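Local coordinates for MutT/nudix family protein (Shewanella oneidensis, PDB 3GZ5) that probably acts as an ADP-ribose-dependent transcriptional regulator of NAD metabolism, joining a Nudix domain to a DNA-binding winged helix-turn-helix domain, at residues P173-L176 and P177-Q180. Sequence-based numbering, arbitrary orientation.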
loop_
_atom_site.group_PDB
_atom_site.type_symbol
_atom_site.label_atom_id
_atom_site.label_comp_id
_atom_site.label_asym_id
_atom_site.label_seq_id
_atom_site.Cartn_x
_atom_site.Cartn_y
_atom_site.Cartn_z
ATOM N N PRO B 173 -0.289 -7.349 -28.515
ATOM C CA PRO B 173 1.064 -6.850 -28.233
ATOM C C PRO B 173 1.167 -5.333 -28.441
ATOM O O PRO B 173 0.341 -4.746 -29.153
ATOM C CB PRO B 173 1.921 -7.567 -29.277
ATOM C CG PRO B 173 1.011 -7.702 -30.455
ATOM C CD PRO B 173 -0.375 -7.952 -29.861
ATOM N N PHE B 174 2.167 -4.711 -27.825
ATOM C CA PHE B 174 2.398 -3.274 -27.999
ATOM C C PHE B 174 3.843 -2.991 -28.412
ATOM O O PHE B 174 4.716 -3.846 -28.276
ATOM C CB PHE B 174 2.074 -2.513 -26.695
ATOM C CG PHE B 174 2.813 -3.037 -25.492
ATOM C CD1 PHE B 174 2.164 -3.837 -24.567
ATOM C CD2 PHE B 174 4.168 -2.760 -25.306
ATOM C CE1 PHE B 174 2.841 -4.327 -23.468
ATOM C CE2 PHE B 174 4.853 -3.255 -24.221
ATOM C CZ PHE B 174 4.186 -4.033 -23.294
ATOM N N THR B 175 4.101 -1.778 -28.892
ATOM C CA THR B 175 5.469 -1.386 -29.234
ATOM C C THR B 175 6.090 -0.675 -28.065
ATOM O O THR B 175 5.413 -0.233 -27.148
ATOM C CB THR B 175 5.530 -0.474 -30.469
ATOM O OG1 THR B 175 4.814 0.739 -30.202
ATOM C CG2 THR B 175 4.930 -1.180 -31.689
ATOM N N LEU B 176 7.400 -0.587 -28.089
ATOM C CA LEU B 176 8.122 0.043 -27.016
ATOM C C LEU B 176 7.931 1.567 -26.960
ATOM O O LEU B 176 7.919 2.128 -25.879
ATOM C CB LEU B 176 9.581 -0.370 -27.103
ATOM C CG LEU B 176 10.187 -0.480 -25.716
ATOM C CD1 LEU B 176 10.821 -1.831 -25.530
ATOM C CD2 LEU B 176 11.191 0.646 -25.566
ATOM N N PRO B 177 7.813 2.246 -28.126
ATOM C CA PRO B 177 7.316 3.622 -28.143
ATOM C C PRO B 177 5.929 3.848 -27.513
ATOM O O PRO B 177 5.722 4.888 -26.898
ATOM C CB PRO B 177 7.274 3.955 -29.643
ATOM C CG PRO B 177 8.349 3.111 -30.222
ATOM C CD PRO B 177 8.246 1.821 -29.472
ATOM N N GLU B 178 4.991 2.919 -27.701
ATOM C CA GLU B 178 3.701 2.958 -26.991
ATOM C C GLU B 178 3.887 2.934 -25.470
ATOM O O GLU B 178 3.269 3.717 -24.742
ATOM C CB GLU B 178 2.830 1.765 -27.377
ATOM C CG GLU B 178 2.269 1.783 -28.784
ATOM C CD GLU B 178 1.450 0.528 -29.073
ATOM O OE1 GLU B 178 1.248 0.197 -30.264
ATOM O OE2 GLU B 178 1.003 -0.124 -28.103
ATOM N N LEU B 179 4.733 2.015 -25.009
ATOM C CA LEU B 179 4.979 1.816 -23.601
ATOM C C LEU B 179 5.634 3.057 -23.017
ATOM O O LEU B 179 5.247 3.539 -21.954
ATOM C CB LEU B 179 5.881 0.603 -23.404
ATOM C CG LEU B 179 6.207 0.253 -21.957
ATOM C CD1 LEU B 179 4.936 -0.086 -21.146
ATOM C CD2 LEU B 179 7.265 -0.870 -21.872
ATOM N N GLN B 180 6.640 3.574 -23.721
ATOM C CA GLN B 180 7.301 4.806 -23.319
ATOM C C GLN B 180 6.301 5.950 -23.191
ATOM O O GLN B 180 6.326 6.689 -22.214
ATOM C CB GLN B 180 8.405 5.178 -24.319
ATOM C CG GLN B 180 9.143 6.436 -23.924
ATOM C CD GLN B 180 10.324 6.721 -24.819
ATOM O OE1 GLN B 180 11.001 5.798 -25.285
ATOM N NE2 GLN B 180 10.595 7.996 -25.047
#
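Thr-175 and Glu-178 meet where a short strand turns into helix 176-187. Thr-175 is the N-cap. Its OG1 accepts a weak hydrogen bond from Glu-178 N, 3.3 Å long. OG1 sits between the threonine's own backbone N and carbonyl carbon (chi1 62°), which turns it to the first turn of the helix. Thr-175 O also accepts a hydrogen bond from Leu-179 N at 3.2 Å, and Leu-176 O accepts one from Gln-180 N at 2.9 Å, so the helical ladder starts at once. The packed side is apolar and buried. Phe-174 CE2 lies 4.1 Å from Leu-179 CB, the two side chains meeting at a slant, and both residues also touch Leu-206 of strand 206-213. Leu-176 is buried too, against Leu-206 and against Arg-197 and Val-200 of helix 193-203. The peptide link to the proline ring brings its CB to 3.5 Å from Pro-177 CD. The other side is more open and polar. The Pro-177 ring is exposed, although it brushes Arg-197, and Glu-178 is partly exposed. The Glu-178 side chain runs back along the backbone of 174-175 and crosses the Thr-175 side chain at about a right angle. Its CG comes 3.1 Å from Thr-175 OG1, and its OE2 ends 3.0 Å from Phe-174 CB. OE1 forms a salt bridge with Arg-213. With Glu-178 replaced by an alanine, Arg-213 would probably lose this carboxylate partner and Thr-175 OG1 the CG that covers it. The contact thus joins the edge strand of the winged-helix sheet to the helix that follows it. Its chemistry implies a helix start held mainly by backbone hydrogen bonds, with one weak hydroxyl cap and a carboxylate whose negative charge probably suits the positive helix end as well as Arg-213.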